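Local coordinates for capsule biosynthesis protein capD (Bacillus anthracis, PDB 3G9K) that cleaves the poly-gamma-D-glutamate capsule of the anthrax bacillus and transfers the fragments to the side-chain amino group of diaminopimelic acid in peptidoglycan, at residues 226-231 and 247-252; 79-84 and 238-243. All coordinates share one frame; numbering follows the deposited sequence.

Interaction 1: 226-231 and 247-252; sequences GNYMGY and QMLKLA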
loop_
_atom_site.group_PDB
_atom_site.type_symbol
_atom_site.label_atom_id
_atom_site.label_comp_id
_atom_site.label_asym_id
_atom_site.label_seq_id
_atom_site.Cartn_x
_atom_site.Cartn_y
_atom_site.Cartn_z
ATOM N N GLY A 226 18.810 -2.053 5.939
ATOM C CA GLY A 226 19.641 -3.215 5.734
ATOM C C GLY A 226 20.299 -3.098 4.369
ATOM O O GLY A 226 20.376 -2.017 3.772
ATOM N N ASN A 227 20.835 -4.216 3.915
ATOM C CA ASN A 227 21.456 -4.329 2.612
ATOM C C ASN A 227 20.955 -5.610 1.944
ATOM O O ASN A 227 20.657 -6.618 2.620
ATOM C CB ASN A 227 22.978 -4.334 2.757
ATOM C CG ASN A 227 23.494 -5.549 3.497
ATOM O OD1 ASN A 227 23.465 -6.656 2.981
ATOM N ND2 ASN A 227 23.978 -5.341 4.704
ATOM N N TYR A 228 20.862 -5.571 0.614
ATOM C CA TYR A 228 20.451 -6.738 -0.143
ATOM C C TYR A 228 20.927 -6.582 -1.566
ATOM O O TYR A 228 20.621 -5.583 -2.210
ATOM C CB TYR A 228 18.937 -6.912 -0.054
ATOM C CG TYR A 228 18.310 -7.731 -1.126
ATOM C CD1 TYR A 228 18.499 -9.107 -1.194
ATOM C CD2 TYR A 228 17.486 -7.129 -2.080
ATOM C CE1 TYR A 228 17.889 -9.868 -2.229
ATOM C CE2 TYR A 228 16.881 -7.869 -3.087
ATOM C CZ TYR A 228 17.098 -9.233 -3.167
ATOM O OH TYR A 228 16.482 -9.947 -4.173
HETATM N N MSE A 229 21.699 -7.549 -2.050
HETATM C CA MSE A 229 22.218 -7.541 -3.425
HETATM C C MSE A 229 22.969 -6.255 -3.781
HETATM O O MSE A 229 22.888 -5.758 -4.915
HETATM C CB MSE A 229 21.083 -7.811 -4.423
HETATM C CG MSE A 229 20.560 -9.222 -4.364
HETATM SE SE MSE A 229 21.840 -10.486 -5.129
HETATM C CE MSE A 229 21.601 -10.064 -7.021
ATOM N N GLY A 230 23.701 -5.712 -2.798
ATOM C CA GLY A 230 24.460 -4.494 -3.009
ATOM C C GLY A 230 23.643 -3.218 -2.963
ATOM O O GLY A 230 24.170 -2.117 -3.225
ATOM N N TYR A 231 22.363 -3.348 -2.621
ATOM C CA TYR A 231 21.486 -2.197 -2.395
ATOM C C TYR A 231 21.419 -1.912 -0.920
ATOM O O TYR A 231 21.323 -2.840 -0.111
ATOM C CB TYR A 231 20.062 -2.517 -2.828
ATOM C CG TYR A 231 19.820 -2.614 -4.310
ATOM C CD1 TYR A 231 19.875 -3.851 -4.957
ATOM C CD2 TYR A 231 19.468 -1.489 -5.063
ATOM C CE1 TYR A 231 19.618 -3.970 -6.280
ATOM C CE2 TYR A 231 19.201 -1.602 -6.431
ATOM C CZ TYR A 231 19.266 -2.860 -7.025
ATOM O OH TYR A 231 19.021 -3.032 -8.365
ATOM N N GLN A 247 14.316 -9.801 5.514
ATOM C CA GLN A 247 14.730 -11.153 5.866
ATOM C C GLN A 247 14.533 -12.162 4.720
ATOM O O GLN A 247 15.452 -12.936 4.394
ATOM C CB GLN A 247 13.947 -11.642 7.090
ATOM C CG GLN A 247 14.332 -10.959 8.379
ATOM C CD GLN A 247 13.445 -11.360 9.546
ATOM O OE1 GLN A 247 12.341 -11.890 9.357
ATOM N NE2 GLN A 247 13.940 -11.125 10.782
HETATM N N MSE A 248 13.361 -12.149 4.144
HETATM C CA MSE A 248 13.037 -13.027 3.021
HETATM C C MSE A 248 13.899 -12.755 1.783
HETATM O O MSE A 248 14.351 -13.694 1.127
HETATM C CB MSE A 248 11.556 -12.941 2.669
HETATM C CG MSE A 248 10.637 -13.640 3.653
HETATM SE SE MSE A 248 8.773 -13.579 3.202
HETATM C CE MSE A 248 8.816 -14.380 1.452
ATOM N N LEU A 249 14.088 -11.476 1.456
ATOM C CA LEU A 249 14.976 -11.105 0.360
ATOM C C LEU A 249 16.394 -11.621 0.629
ATOM O O LEU A 249 17.015 -12.183 -0.261
ATOM C CB LEU A 249 15.011 -9.589 0.156
ATOM C CG LEU A 249 13.730 -8.915 -0.386
ATOM C CD1 LEU A 249 13.865 -7.402 -0.269
ATOM C CD2 LEU A 249 13.410 -9.324 -1.858
ATOM N N LYS A 250 16.888 -11.396 1.850
ATOM C CA LYS A 250 18.248 -11.796 2.221
ATOM C C LYS A 250 18.397 -13.326 2.267
ATOM O O LYS A 250 19.379 -13.865 1.742
ATOM C CB LYS A 250 18.664 -11.142 3.524
ATOM C CG LYS A 250 18.878 -9.646 3.410
ATOM C CD LYS A 250 19.359 -9.065 4.719
ATOM C CE LYS A 250 20.848 -9.375 4.947
ATOM N NZ LYS A 250 21.775 -8.537 4.129
ATOM N N LEU A 251 17.423 -14.011 2.859
ATOM C CA LEU A 251 17.317 -15.471 2.752
ATOM C C LEU A 251 17.329 -16.000 1.302
ATOM O O LEU A 251 18.009 -16.987 1.011
ATOM C CB LEU A 251 16.072 -15.968 3.498
ATOM C CG LEU A 251 16.185 -16.011 5.041
ATOM C CD1 LEU A 251 14.819 -16.128 5.741
ATOM C CD2 LEU A 251 17.112 -17.184 5.437
ATOM N N ALA A 252 16.573 -15.366 0.389
ATOM C CA ALA A 252 16.531 -15.802 -1.010
ATOM C C ALA A 252 17.863 -15.569 -1.728
ATOM O O ALA A 252 18.289 -16.391 -2.538
ATOM C CB ALA A 252 15.366 -15.110 -1.753
HETATM O O HOH W 1 20.998 -6.293 5.971
#
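Asn227 meets Lys250 first through its backbone: the lysine NZ donates to Asn227 O over 2.7 Å, from 36° above the carbonyl plane. The Asn227 side chain starts out away from the helix and folds back, with CG set between the backbone N and the carbonyl carbon, bringing OD1 to the same amine. OD1 thereby stands 2.8 Å from Lys250 NZ, but the angle is too poor for a hydrogen bond. A water accepts from both Asn227 N and Lys250 NZ (2.9 and 3.0 Å), bridging strand and helix beside the direct bond. Bends at chi3 and chi4 curl the lysine chain so that CG, CD and CE also pack round Asn227 O, and the ammonium has a further partner in a salt bridge to Asp302.

At Tyr228 the contact becomes mainly one of carbon packing. Leu249 CB sits over the centre of the ring, 3.7 Å from the centroid and 10° off the normal, a CH-pi contact; Leu249 CD2 lies beside CZ and OH, and ring atom CE1 also abuts Leu249 O at 3.2 Å. The opposite face carries CG of selenomethionine Met229, offset toward the rim. Tyr228 OH is hydrogen-bonded to Thr94 of a neighbouring chain. Beyond the ring, Tyr228 to Tyr231 form a type I' turn closed by reciprocal backbone bonds, the tight hairpin link between strands 219-228 and 231-235.

The segments of strand 219-228 and helix 242-254 run at 38° with axes 8.7 Å apart; helix 302-306 adjoins the lysine, helix 264-284 takes Met248 and Leu251, and Leu90 of the other chain packs on Leu249.

Interaction 2: 79-84 and 238-243; sequences ETFIDY and PPFSGV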
loop_
_atom_site.group_PDB
_atom_site.type_symbol
_atom_site.label_atom_id
_atom_site.label_comp_id
_atom_site.label_asym_id
_atom_site.label_seq_id
_atom_site.Cartn_x
_atom_site.Cartn_y
_atom_site.Cartn_z
ATOM N N GLU A 79 16.065 10.083 5.924
ATOM C CA GLU A 79 15.151 8.940 5.808
ATOM C C GLU A 79 14.112 8.996 6.928
ATOM O O GLU A 79 14.463 9.055 8.103
ATOM C CB GLU A 79 15.897 7.602 5.930
ATOM C CG GLU A 79 17.087 7.445 5.012
ATOM C CD GLU A 79 18.378 8.042 5.581
ATOM O OE1 GLU A 79 18.591 7.957 6.815
ATOM O OE2 GLU A 79 19.165 8.586 4.772
ATOM N N THR A 80 12.837 8.921 6.575
ATOM C CA THR A 80 11.748 9.057 7.547
ATOM C C THR A 80 10.640 8.072 7.225
ATOM O O THR A 80 10.351 7.818 6.050
ATOM C CB THR A 80 11.087 10.455 7.494
ATOM O OG1 THR A 80 12.077 11.498 7.442
ATOM C CG2 THR A 80 10.200 10.662 8.720
ATOM N N PHE A 81 10.018 7.545 8.260
ATOM C CA PHE A 81 8.807 6.756 8.111
ATOM C C PHE A 81 7.687 7.388 8.952
ATOM O O PHE A 81 7.845 7.569 10.146
ATOM C CB PHE A 81 8.992 5.295 8.544
ATOM C CG PHE A 81 7.778 4.467 8.265
ATOM C CD1 PHE A 81 7.561 3.962 6.997
ATOM C CD2 PHE A 81 6.817 4.273 9.224
ATOM C CE1 PHE A 81 6.407 3.243 6.704
ATOM C CE2 PHE A 81 5.662 3.550 8.926
ATOM C CZ PHE A 81 5.483 3.030 7.662
ATOM N N ILE A 82 6.579 7.782 8.327
ATOM C CA ILE A 82 5.452 8.281 9.105
ATOM C C ILE A 82 4.334 7.208 9.210
ATOM O O ILE A 82 3.800 6.739 8.204
ATOM C CB ILE A 82 4.886 9.575 8.543
ATOM C CG1 ILE A 82 6.009 10.541 8.173
ATOM C CG2 ILE A 82 3.889 10.166 9.545
ATOM C CD1 ILE A 82 7.000 10.731 9.284
ATOM N N ASP A 83 4.031 6.826 10.442
ATOM C CA ASP A 83 3.025 5.843 10.775
ATOM C C ASP A 83 1.703 6.549 11.121
ATOM O O ASP A 83 1.565 7.131 12.205
ATOM C CB ASP A 83 3.518 5.005 11.970
ATOM C CG ASP A 83 2.525 3.895 12.368
ATOM O OD1 ASP A 83 1.334 3.957 11.984
ATOM O OD2 ASP A 83 2.935 2.916 13.022
ATOM N N TYR A 84 0.725 6.479 10.214
ATOM C CA TYR A 84 -0.618 7.010 10.475
ATOM C C TYR A 84 -1.689 5.891 10.382
ATOM O O TYR A 84 -2.811 6.075 9.919
ATOM C CB TYR A 84 -0.920 8.221 9.570
ATOM C CG TYR A 84 -0.559 7.999 8.091
ATOM C CD1 TYR A 84 -1.509 7.617 7.171
ATOM C CD2 TYR A 84 0.734 8.167 7.647
ATOM C CE1 TYR A 84 -1.172 7.402 5.858
ATOM C CE2 TYR A 84 1.078 7.943 6.352
ATOM C CZ TYR A 84 0.114 7.584 5.442
ATOM O OH TYR A 84 0.489 7.352 4.134
ATOM N N PRO A 238 8.253 -1.940 12.542
ATOM C CA PRO A 238 7.122 -2.320 13.379
ATOM C C PRO A 238 6.238 -1.132 13.725
ATOM O O PRO A 238 6.745 -0.028 14.024
ATOM C CB PRO A 238 7.785 -2.922 14.617
ATOM C CG PRO A 238 9.022 -3.479 14.118
ATOM C CD PRO A 238 9.504 -2.572 13.010
ATOM N N PRO A 239 4.914 -1.321 13.632
ATOM C CA PRO A 239 4.133 -2.553 13.416
ATOM C C PRO A 239 3.982 -2.991 11.934
ATOM O O PRO A 239 3.313 -3.996 11.658
ATOM C CB PRO A 239 2.765 -2.178 13.979
ATOM C CG PRO A 239 2.624 -0.749 13.577
ATOM C CD PRO A 239 4.041 -0.146 13.722
ATOM N N PHE A 240 4.622 -2.283 11.008
ATOM C CA PHE A 240 4.652 -2.694 9.587
ATOM C C PHE A 240 5.614 -3.890 9.461
ATOM O O PHE A 240 6.325 -4.214 10.425
ATOM C CB PHE A 240 5.081 -1.525 8.692
ATOM C CG PHE A 240 4.026 -0.430 8.553
ATOM C CD1 PHE A 240 3.329 -0.286 7.369
ATOM C CD2 PHE A 240 3.742 0.434 9.610
ATOM C CE1 PHE A 240 2.363 0.714 7.219
ATOM C CE2 PHE A 240 2.768 1.438 9.490
ATOM C CZ PHE A 240 2.077 1.568 8.291
ATOM N N SER A 241 5.691 -4.517 8.281
ATOM C CA SER A 241 6.462 -5.758 8.112
ATOM C C SER A 241 7.621 -5.673 7.111
ATOM O O SER A 241 7.911 -6.600 6.391
ATOM C CB SER A 241 5.492 -6.866 7.722
ATOM O OG SER A 241 4.678 -7.137 8.850
ATOM N N GLY A 242 8.311 -4.562 7.116
ATOM C CA GLY A 242 9.533 -4.439 6.340
ATOM C C GLY A 242 10.636 -5.382 6.801
ATOM O O GLY A 242 11.386 -5.875 5.977
ATOM N N VAL A 243 10.739 -5.630 8.105
ATOM C CA VAL A 243 11.720 -6.633 8.598
ATOM C C VAL A 243 11.514 -8.016 7.930
ATOM O O VAL A 243 12.457 -8.633 7.435
ATOM C CB VAL A 243 11.694 -6.788 10.134
ATOM C CG1 VAL A 243 12.524 -8.019 10.550
ATOM C CG2 VAL A 243 12.199 -5.505 10.836
#
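Asp83 OD1 is held by two groups, in a salt bridge to NE of Arg55 of a neighbouring chain and in a hydrogen bond from the backbone N of Arg85, while OD2 forms a salt bridge with Arg221 on the adjacent strand. Against the second segment the carboxylate makes no hydrogen bond; Asp83 OD2 abuts Pro239 CD at 3.3 Å, and Asp83 CG lies at the edge of the Phe240 ring, 3.8 Å from CE2, with the carboxylate and ring planes 83° apart.

Phe81, two residues earlier on the same side of strand 79-83, supplies the apolar half. With CG anti to the backbone N (chi1 -175°), its ring is carried out to Phe240, and CZ stands 3.5 Å above the centre of that ring. Centroids 4.8 Å apart and planes at 72° define a T-shaped stack, Phe81 giving the edge and Phe240 the face.

Pro239 follows a cis peptide bond. One sheet strand thus packs on a helix-entry loop at the interface with the second chain, consistent with the Ntn-hydrolase fold of this family, in which helices pack on the central sheets and both chains of the processed enzyme contribute.

Overall arrangement
Interactions 1 and 2 lie on the same side of the chain's centre, with their own centres about 18 Å apart. Along the sequence the segments come in the order 79-84, 226-231, 238-243, 247-252, so the two contacts interleave. Both set the element made of helix 242-254 and its entry loop against one antiparallel sheet: interaction 2 joins the loop that leads into the helix with strand 79-83, and interaction 1 joins the helix itself with the end of the neighbouring strand 219-228. Both contacts also touch the partner chain, consistent with an enzyme whose two chains, made as one precursor, remain intimately packed.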